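Local coordinates for protein acinetobacter secreted protease CpaA (Acinetobacter nosocomialis M2, PDB 6O38) that is a secreted zinc metalloprotease that probably cleaves proteins outside the cell and is bound by a dedicated chaperone during type II secretion, at residues A93-V98 with A114-V119; G139-V144 with W174-S179; N158-S163 with S179-W184. All coordinates share one frame; numbering follows the deposited sequence.

Contact 1. Residues A93-V98 with A114-V119; sequences AQLATV and ATMQKV
Leu95 lies against Lys118 and the selenomethionine Met116. Its CB meets the CB of Lys118 at 4.1 Å. From there CG turns away from the residue's own carbonyl carbon (chi1 -59°), which carries both methyls to the Met116 side chain. Leu95 CD2 reaches Met116 CG at 3.7 Å and also touches the selenium, while CD1 sits against the same two atoms slightly farther off. The two side chains meet at a slant. Beyond Leu95 the backbones hold each other through Lys118, whose N donates to Ala96 O at 2.8 Å and whose O accepts from Val98 N at 2.9 Å. Both bonds are close to straight, and they bring Thr97 beside Lys118 and Val98 beside Val119. On the face carrying the valines, Val98 CG1 packs against Val119 CG2 at 3.8 Å. Gln117 points to that face too, and its OE1 accepts from Thr112 N. Strand 116-121 thus lies between two parallel neighbours: strand 90-98 on one side and strand 141-146 on the other, where Gln143 touches both Leu95 and Lys118.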
loop_
_atom_site.group_PDB
_atom_site.type_symbol
_atom_site.label_atom_id
_atom_site.label_comp_id
_atom_site.label_asym_id
_atom_site.label_seq_id
_atom_site.Cartn_x
_atom_site.Cartn_y
_atom_site.Cartn_z
ATOM N N ALA A 93 -5.898 -23.807 -15.498
ATOM C CA ALA A 93 -5.134 -24.616 -14.560
ATOM C C ALA A 93 -5.879 -25.900 -14.218
ATOM O O ALA A 93 -7.108 -25.911 -14.094
ATOM C CB ALA A 93 -4.845 -23.824 -13.285
ATOM N N GLN A 94 -5.124 -26.984 -14.061
ATOM C CA GLN A 94 -5.656 -28.295 -13.696
ATOM C C GLN A 94 -5.142 -28.622 -12.295
ATOM O O GLN A 94 -4.090 -29.241 -12.133
ATOM C CB GLN A 94 -5.240 -29.358 -14.711
ATOM C CG GLN A 94 -5.445 -28.950 -16.163
ATOM C CD GLN A 94 -6.909 -28.854 -16.544
ATOM O OE1 GLN A 94 -7.739 -29.629 -16.067
ATOM N NE2 GLN A 94 -7.235 -27.900 -17.408
ATOM N N LEU A 95 -5.894 -28.200 -11.282
ATOM C CA LEU A 95 -5.477 -28.358 -9.897
ATOM C C LEU A 95 -5.982 -29.673 -9.314
ATOM O O LEU A 95 -6.999 -30.220 -9.748
ATOM C CB LEU A 95 -5.986 -27.191 -9.049
ATOM C CG LEU A 95 -5.539 -25.794 -9.479
ATOM C CD1 LEU A 95 -6.176 -24.730 -8.600
ATOM C CD2 LEU A 95 -4.022 -25.684 -9.450
ATOM N N ALA A 96 -5.245 -30.180 -8.327
ATOM C CA ALA A 96 -5.676 -31.356 -7.579
ATOM C C ALA A 96 -6.985 -31.065 -6.856
ATOM O O ALA A 96 -7.051 -30.163 -6.014
ATOM C CB ALA A 96 -4.594 -31.774 -6.586
ATOM N N THR A 97 -8.024 -31.826 -7.183
ATOM C CA THR A 97 -9.368 -31.586 -6.677
ATOM C C THR A 97 -9.721 -32.615 -5.611
ATOM O O THR A 97 -9.482 -33.814 -5.793
ATOM C CB THR A 97 -10.392 -31.636 -7.814
ATOM O OG1 THR A 97 -10.017 -30.705 -8.837
ATOM C CG2 THR A 97 -11.778 -31.283 -7.301
ATOM N N VAL A 98 -10.283 -32.140 -4.501
ATOM C CA VAL A 98 -10.814 -32.991 -3.445
ATOM C C VAL A 98 -12.222 -32.511 -3.122
ATOM O O VAL A 98 -12.499 -31.307 -3.150
ATOM C CB VAL A 98 -9.912 -32.979 -2.189
ATOM C CG1 VAL A 98 -9.821 -31.580 -1.594
ATOM C CG2 VAL A 98 -10.412 -33.979 -1.154
ATOM N N ALA A 114 0.522 -30.621 -1.373
ATOM C CA ALA A 114 0.678 -29.756 -2.534
ATOM C C ALA A 114 0.411 -28.304 -2.161
ATOM O O ALA A 114 -0.494 -28.000 -1.379
ATOM C CB ALA A 114 -0.264 -30.196 -3.654
ATOM N N THR A 115 1.223 -27.403 -2.722
ATOM C CA THR A 115 1.084 -25.981 -2.418
ATOM C C THR A 115 -0.292 -25.461 -2.813
ATOM O O THR A 115 -0.904 -24.680 -2.074
ATOM C CB THR A 115 2.185 -25.188 -3.128
ATOM O OG1 THR A 115 3.459 -25.533 -2.570
ATOM C CG2 THR A 115 1.959 -23.691 -2.971
HETATM N N MSE A 116 -0.802 -25.891 -3.962
HETATM C CA MSE A 116 -2.111 -25.439 -4.419
HETATM C C MSE A 116 -3.067 -26.606 -4.642
HETATM O O MSE A 116 -2.738 -27.575 -5.327
HETATM C CB MSE A 116 -1.974 -24.621 -5.702
HETATM C CG MSE A 116 -3.291 -24.096 -6.238
HETATM SE SE MSE A 116 -3.035 -22.583 -7.431
HETATM C CE MSE A 116 -2.187 -21.372 -6.160
ATOM N N GLN A 117 -4.257 -26.504 -4.051
ATOM C CA GLN A 117 -5.278 -27.533 -4.164
ATOM C C GLN A 117 -6.632 -26.867 -4.358
ATOM O O GLN A 117 -6.807 -25.678 -4.080
ATOM C CB GLN A 117 -5.310 -28.438 -2.923
ATOM C CG GLN A 117 -3.978 -29.088 -2.587
ATOM C CD GLN A 117 -4.056 -29.973 -1.361
ATOM O OE1 GLN A 117 -4.952 -30.810 -1.240
ATOM N NE2 GLN A 117 -3.120 -29.787 -0.437
ATOM N N LYS A 118 -7.592 -27.645 -4.850
ATOM C CA LYS A 118 -8.946 -27.167 -5.089
ATOM C C LYS A 118 -9.938 -28.030 -4.324
ATOM O O LYS A 118 -9.918 -29.259 -4.444
ATOM C CB LYS A 118 -9.282 -27.182 -6.583
ATOM C CG LYS A 118 -10.717 -26.789 -6.897
ATOM C CD LYS A 118 -10.886 -26.426 -8.363
ATOM C CE LYS A 118 -11.893 -27.340 -9.046
ATOM N NZ LYS A 118 -12.681 -26.622 -10.085
ATOM N N VAL A 119 -10.800 -27.387 -3.542
ATOM C CA VAL A 119 -11.918 -28.054 -2.885
ATOM C C VAL A 119 -13.179 -27.700 -3.661
ATOM O O VAL A 119 -13.585 -26.532 -3.704
ATOM C CB VAL A 119 -12.035 -27.645 -1.409
ATOM C CG1 VAL A 119 -13.281 -28.257 -0.788
ATOM C CG2 VAL A 119 -10.794 -28.076 -0.645
#

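Contact 2. Residues G139-V144 with W174-S179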
loop_
_atom_site.group_PDB
_atom_site.type_symbol
_atom_site.label_atom_id
_atom_site.label_comp_id
_atom_site.label_asym_id
_atom_site.label_seq_id
_atom_site.Cartn_x
_atom_site.Cartn_y
_atom_site.Cartn_z
ATOM N N GLY A 139 1.933 -21.736 3.766
ATOM C CA GLY A 139 1.797 -21.251 2.411
ATOM C C GLY A 139 0.831 -22.029 1.547
ATOM O O GLY A 139 0.614 -21.645 0.390
ATOM N N THR A 140 0.255 -23.114 2.064
ATOM C CA THR A 140 -0.708 -23.897 1.302
ATOM C C THR A 140 -1.897 -23.037 0.891
ATOM O O THR A 140 -2.546 -22.408 1.730
ATOM C CB THR A 140 -1.186 -25.095 2.120
ATOM O OG1 THR A 140 -0.062 -25.897 2.502
ATOM C CG2 THR A 140 -2.155 -25.942 1.308
ATOM N N THR A 141 -2.174 -23.012 -0.408
ATOM C CA THR A 141 -3.262 -22.227 -0.971
ATOM C C THR A 141 -4.345 -23.175 -1.469
ATOM O O THR A 141 -4.047 -24.153 -2.162
ATOM C CB THR A 141 -2.768 -21.337 -2.114
ATOM O OG1 THR A 141 -1.738 -20.467 -1.629
ATOM C CG2 THR A 141 -3.908 -20.498 -2.669
ATOM N N VAL A 142 -5.593 -22.890 -1.107
ATOM C CA VAL A 142 -6.725 -23.731 -1.468
ATOM C C VAL A 142 -7.791 -22.867 -2.127
ATOM O O VAL A 142 -8.082 -21.760 -1.660
ATOM C CB VAL A 142 -7.301 -24.459 -0.235
ATOM C CG1 VAL A 142 -8.572 -25.209 -0.593
ATOM C CG2 VAL A 142 -6.268 -25.406 0.348
ATOM N N GLN A 143 -8.370 -23.375 -3.211
ATOM C CA GLN A 143 -9.498 -22.735 -3.875
ATOM C C GLN A 143 -10.762 -23.513 -3.538
ATOM O O GLN A 143 -10.881 -24.693 -3.889
ATOM C CB GLN A 143 -9.291 -22.678 -5.389
ATOM C CG GLN A 143 -10.554 -22.332 -6.164
ATOM C CD GLN A 143 -10.374 -22.446 -7.665
ATOM O OE1 GLN A 143 -9.755 -23.388 -8.158
ATOM N NE2 GLN A 143 -10.918 -21.482 -8.400
ATOM N N VAL A 144 -11.696 -22.859 -2.856
ATOM C CA VAL A 144 -12.966 -23.467 -2.480
ATOM C C VAL A 144 -14.025 -22.984 -3.460
ATOM O O VAL A 144 -14.302 -21.781 -3.546
ATOM C CB VAL A 144 -13.346 -23.125 -1.030
ATOM C CG1 VAL A 144 -14.563 -23.926 -0.599
ATOM C CG2 VAL A 144 -12.172 -23.390 -0.100
ATOM N N TRP A 174 -10.491 -18.216 -2.197
ATOM C CA TRP A 174 -9.106 -18.663 -2.131
ATOM C C TRP A 174 -8.542 -18.348 -0.752
ATOM O O TRP A 174 -8.621 -17.203 -0.292
ATOM C CB TRP A 174 -8.255 -17.995 -3.215
ATOM C CG TRP A 174 -8.573 -18.444 -4.612
ATOM C CD1 TRP A 174 -9.695 -18.155 -5.332
ATOM C CD2 TRP A 174 -7.749 -19.251 -5.463
ATOM N NE1 TRP A 174 -9.624 -18.737 -6.575
ATOM C CE2 TRP A 174 -8.438 -19.415 -6.681
ATOM C CE3 TRP A 174 -6.495 -19.853 -5.312
ATOM C CZ2 TRP A 174 -7.918 -20.155 -7.741
ATOM C CZ3 TRP A 174 -5.979 -20.588 -6.366
ATOM C CH2 TRP A 174 -6.690 -20.733 -7.564
ATOM N N PHE A 175 -7.972 -19.359 -0.101
ATOM C CA PHE A 175 -7.380 -19.215 1.220
ATOM C C PHE A 175 -5.919 -19.642 1.186
ATOM O O PHE A 175 -5.539 -20.547 0.438
ATOM C CB PHE A 175 -8.119 -20.056 2.271
ATOM C CG PHE A 175 -9.538 -19.629 2.510
ATOM C CD1 PHE A 175 -9.828 -18.632 3.427
ATOM C CD2 PHE A 175 -10.580 -20.238 1.834
ATOM C CE1 PHE A 175 -11.133 -18.242 3.653
ATOM C CE2 PHE A 175 -11.887 -19.854 2.059
ATOM C CZ PHE A 175 -12.163 -18.855 2.969
ATOM N N LYS A 176 -5.105 -18.985 2.008
ATOM C CA LYS A 176 -3.723 -19.385 2.227
ATOM C C LYS A 176 -3.493 -19.527 3.723
ATOM O O LYS A 176 -3.881 -18.649 4.499
ATOM C CB LYS A 176 -2.739 -18.375 1.624
ATOM C CG LYS A 176 -1.285 -18.822 1.682
ATOM C CD LYS A 176 -0.421 -18.048 0.700
ATOM C CE LYS A 176 -0.252 -16.599 1.125
ATOM N NZ LYS A 176 0.754 -15.890 0.285
ATOM N N TYR A 177 -2.864 -20.630 4.122
ATOM C CA TYR A 177 -2.654 -20.935 5.531
ATOM C C TYR A 177 -1.368 -20.285 6.026
ATOM O O TYR A 177 -0.307 -20.441 5.412
ATOM C CB TYR A 177 -2.604 -22.446 5.750
ATOM C CG TYR A 177 -2.554 -22.854 7.205
ATOM C CD1 TYR A 177 -3.707 -22.872 7.980
ATOM C CD2 TYR A 177 -1.357 -23.225 7.803
ATOM C CE1 TYR A 177 -3.668 -23.245 9.311
ATOM C CE2 TYR A 177 -1.308 -23.600 9.133
ATOM C CZ TYR A 177 -2.466 -23.608 9.881
ATOM O OH TYR A 177 -2.424 -23.980 11.206
ATOM N N TYR A 178 -1.469 -19.557 7.135
ATOM C CA TYR A 178 -0.327 -18.920 7.783
ATOM C C TYR A 178 -0.068 -19.642 9.100
ATOM O O TYR A 178 -0.866 -19.536 10.037
ATOM C CB TYR A 178 -0.585 -17.433 8.016
ATOM C CG TYR A 178 -0.513 -16.580 6.769
ATOM C CD1 TYR A 178 -1.487 -16.670 5.784
ATOM C CD2 TYR A 178 0.523 -15.673 6.586
ATOM C CE1 TYR A 178 -1.428 -15.888 4.646
ATOM C CE2 TYR A 178 0.591 -14.888 5.451
ATOM C CZ TYR A 178 -0.386 -14.999 4.484
ATOM O OH TYR A 178 -0.324 -14.217 3.352
ATOM N N SER A 179 1.046 -20.375 9.170
ATOM C CA SER A 179 1.369 -21.100 10.394
ATOM C C SER A 179 1.723 -20.151 11.533
ATOM O O SER A 179 1.576 -20.514 12.706
ATOM C CB SER A 179 2.515 -22.081 10.141
ATOM O OG SER A 179 3.589 -21.451 9.468
#
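Thr141, Val142 and Gln143 pair with Lys176, Phe175 and Trp174 in an antiparallel ladder between strands 141-146 and 172-178, largely buried within a StcE-type beta-sandwich region. Val142 and Phe175 form the hydrogen-bonded pair: Val142 N donates to Phe175 O at 2.8 Å, and Phe175 N to Val142 O at 2.9 Å. Tyr177 N to Thr140 O and Gly139 N to Tyr177 O continue the pairing into the preceding loop. On the face with Thr141 and Gln143, the glutamine lies across the Trp174 indole. Gln143 CB stands 3.6 Å from the centre of the six-membered ring, 10° off its normal, a CH-pi contact. The extended chain then carries the amide past the CE2-CZ2 edge, where NE2 comes within 3.3 Å of Trp174 CZ2, the amide plane turned 38° from the ring. Glu172 OE2 accepts from Trp174 NE1 and, weakly, from Gln143 NE2. Thr141 CG2 meets the indole edge, 3.8 Å from CE3. On the other face, Val144 CG2 approaches the Phe175 ring edge, 4.0 Å from CD2, and Phe165 packs edge-to-face with that ring. Non-hydrogen-bonded and hydrogen-bonded pairs thus alternate along this antiparallel strand pair of the beta-sandwich, with the Trp174 and Phe175 rings on opposite faces.

Contact 3. Residues N158-S163 with S179-W184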
loop_
_atom_site.group_PDB
_atom_site.type_symbol
_atom_site.label_atom_id
_atom_site.label_comp_id
_atom_site.label_asym_id
_atom_site.label_seq_id
_atom_site.Cartn_x
_atom_site.Cartn_y
_atom_site.Cartn_z
ATOM N N ASN A 158 -10.916 -22.172 12.195
ATOM C CA ASN A 158 -9.539 -21.904 11.804
ATOM C C ASN A 158 -9.434 -20.842 10.715
ATOM O O ASN A 158 -8.402 -20.755 10.040
ATOM C CB ASN A 158 -8.854 -23.196 11.356
ATOM C CG ASN A 158 -9.597 -23.897 10.232
ATOM O OD1 ASN A 158 -10.610 -23.406 9.735
ATOM N ND2 ASN A 158 -9.093 -25.056 9.827
ATOM N N LEU A 159 -10.476 -20.039 10.528
ATOM C CA LEU A 159 -10.426 -18.916 9.606
ATOM C C LEU A 159 -10.033 -17.648 10.351
ATOM O O LEU A 159 -10.323 -17.489 11.540
ATOM C CB LEU A 159 -11.775 -18.726 8.910
ATOM C CG LEU A 159 -12.325 -19.958 8.187
ATOM C CD1 LEU A 159 -13.617 -19.628 7.458
ATOM C CD2 LEU A 159 -11.293 -20.524 7.223
ATOM N N LEU A 160 -9.348 -16.748 9.640
ATOM C CA LEU A 160 -8.874 -15.514 10.262
ATOM C C LEU A 160 -10.027 -14.712 10.855
ATOM O O LEU A 160 -9.926 -14.199 11.975
ATOM C CB LEU A 160 -8.101 -14.675 9.245
ATOM C CG LEU A 160 -7.550 -13.344 9.756
ATOM C CD1 LEU A 160 -6.435 -13.574 10.763
ATOM C CD2 LEU A 160 -7.067 -12.483 8.599
ATOM N N PHE A 161 -11.130 -14.595 10.119
ATOM C CA PHE A 161 -12.322 -13.919 10.599
ATOM C C PHE A 161 -13.555 -14.752 10.272
ATOM O O PHE A 161 -13.607 -15.398 9.219
ATOM C CB PHE A 161 -12.461 -12.521 9.975
ATOM C CG PHE A 161 -11.453 -11.530 10.479
ATOM C CD1 PHE A 161 -11.589 -10.963 11.736
ATOM C CD2 PHE A 161 -10.375 -11.158 9.695
ATOM C CE1 PHE A 161 -10.665 -10.047 12.203
ATOM C CE2 PHE A 161 -9.446 -10.243 10.157
ATOM C CZ PHE A 161 -9.592 -9.688 11.413
ATOM N N PRO A 162 -14.558 -14.758 11.149
ATOM C CA PRO A 162 -15.778 -15.547 10.901
ATOM C C PRO A 162 -16.744 -14.846 9.949
ATOM O O PRO A 162 -17.871 -14.491 10.307
ATOM C CB PRO A 162 -16.353 -15.708 12.314
ATOM C CG PRO A 162 -15.934 -14.468 13.022
ATOM C CD PRO A 162 -14.586 -14.089 12.463
ATOM N N SER A 163 -16.299 -14.642 8.712
ATOM C CA SER A 163 -17.111 -13.964 7.716
ATOM C C SER A 163 -18.175 -14.912 7.162
ATOM O O SER A 163 -18.258 -16.087 7.529
ATOM C CB SER A 163 -16.229 -13.409 6.599
ATOM O OG SER A 163 -15.254 -12.522 7.118
ATOM N N SER A 179 1.046 -20.375 9.170
ATOM C CA SER A 179 1.369 -21.100 10.394
ATOM C C SER A 179 1.723 -20.151 11.533
ATOM O O SER A 179 1.576 -20.514 12.706
ATOM C CB SER A 179 2.515 -22.081 10.141
ATOM O OG SER A 179 3.589 -21.451 9.468
ATOM N N ALA A 180 2.193 -18.943 11.212
ATOM C CA ALA A 180 2.432 -17.946 12.251
ATOM C C ALA A 180 1.136 -17.537 12.940
ATOM O O ALA A 180 1.156 -17.125 14.105
ATOM C CB ALA A 180 3.128 -16.722 11.656
ATOM N N LEU A 181 0.006 -17.641 12.238
ATOM C CA LEU A 181 -1.300 -17.353 12.812
ATOM C C LEU A 181 -2.118 -18.598 13.113
ATOM O O LEU A 181 -3.096 -18.505 13.861
ATOM C CB LEU A 181 -2.115 -16.456 11.868
ATOM C CG LEU A 181 -1.619 -15.032 11.618
ATOM C CD1 LEU A 181 -2.480 -14.355 10.563
ATOM C CD2 LEU A 181 -1.624 -14.232 12.908
ATOM N N GLY A 182 -1.739 -19.750 12.567
ATOM C CA GLY A 182 -2.582 -20.934 12.646
ATOM C C GLY A 182 -3.968 -20.706 12.087
ATOM O O GLY A 182 -4.947 -21.245 12.616
ATOM N N LYS A 183 -4.072 -19.916 11.019
ATOM C CA LYS A 183 -5.356 -19.524 10.459
ATOM C C LYS A 183 -5.286 -19.544 8.941
ATOM O O LYS A 183 -4.248 -19.223 8.355
ATOM C CB LYS A 183 -5.767 -18.124 10.935
ATOM C CG LYS A 183 -6.108 -18.033 12.411
ATOM C CD LYS A 183 -7.290 -18.919 12.759
ATOM C CE LYS A 183 -7.647 -18.807 14.230
ATOM N NZ LYS A 183 -8.871 -17.986 14.433
ATOM N N TRP A 184 -6.395 -19.922 8.312
ATOM C CA TRP A 184 -6.558 -19.740 6.876
ATOM C C TRP A 184 -6.948 -18.292 6.608
ATOM O O TRP A 184 -7.942 -17.801 7.154
ATOM C CB TRP A 184 -7.613 -20.698 6.328
ATOM C CG TRP A 184 -7.193 -22.135 6.349
ATOM C CD1 TRP A 184 -7.405 -23.037 7.349
ATOM C CD2 TRP A 184 -6.491 -22.838 5.317
ATOM N NE1 TRP A 184 -6.877 -24.258 7.006
ATOM C CE2 TRP A 184 -6.310 -24.162 5.762
ATOM C CE3 TRP A 184 -5.997 -22.476 4.060
ATOM C CZ2 TRP A 184 -5.657 -25.125 4.997
ATOM C CZ3 TRP A 184 -5.348 -23.433 3.300
ATOM C CH2 TRP A 184 -5.185 -24.742 3.771
#
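Asn158 runs alongside Trp184, its amide at the edge of the indole near the ring plane and ND2 3.6 Å from CD1. The contact joins the loop between strands 152-154 and 166-167 to the start of strand 183-195, in a StcE-type beta-sandwich region, through a single backbone bridge between Leu159 and Trp184. Trp184 is held at both its polar backbone atoms: its N donates to Asn158 O at 2.8 Å, and its O accepts from Leu160 N at 3.0 Å. Asn158 CG sits between its backbone N and carbonyl carbon (chi1 56°), which lays the amide beside the tryptophan. The amide and indole planes are 70° apart. ND2 donates to Leu132 O and Ser134 OG, and Trp184 NE1 to Pro133 O, so the segment 132-134 takes up the buried donors of both side chains. Leu159 CD2 crosses the base of the tryptophan side chain, 3.8 Å from Trp184 CB. A second apolar contact sets Leu160 CD1 against Leu181 CD1 at 4.0 Å. Just before the bridge, Gly182 and Lys183 both face Tyr178, forming a G1 beta bulge with Gly182 at positive phi. Lys183 bends back at chi2 over the loop backbone, CD resting 3.5 Å from Asn158 O. Its NZ donates a weak hydrogen bond to Thr157 O and another hydrogen bond to Leu159 O, at 3.3 Å and from above the carbonyl plane.

How the contacts relate
From the N terminus, contact 1 comes first: strand 90-98 is followed by an excursion through 106-108 before 114-119 returns alongside it, and this loop is closed before contact 2 opens. Strand 116-121 then passes the sheet on to 141-146, with Val119 N probably hydrogen-bonded to Gln143 O, so contacts 1 and 2 are lateral neighbours. Contacts 2 and 3 cross: 158-163 lies between the segments of contact 2, while 179-184 follows directly from 174-179, sharing Ser179 through the turn. Contact 2 ties adjacent strands together, whereas contact 3 brings the connecting loop up to the next strand. Contacts 1 and 3 do not touch, their nearest atoms lying about 7 Å apart.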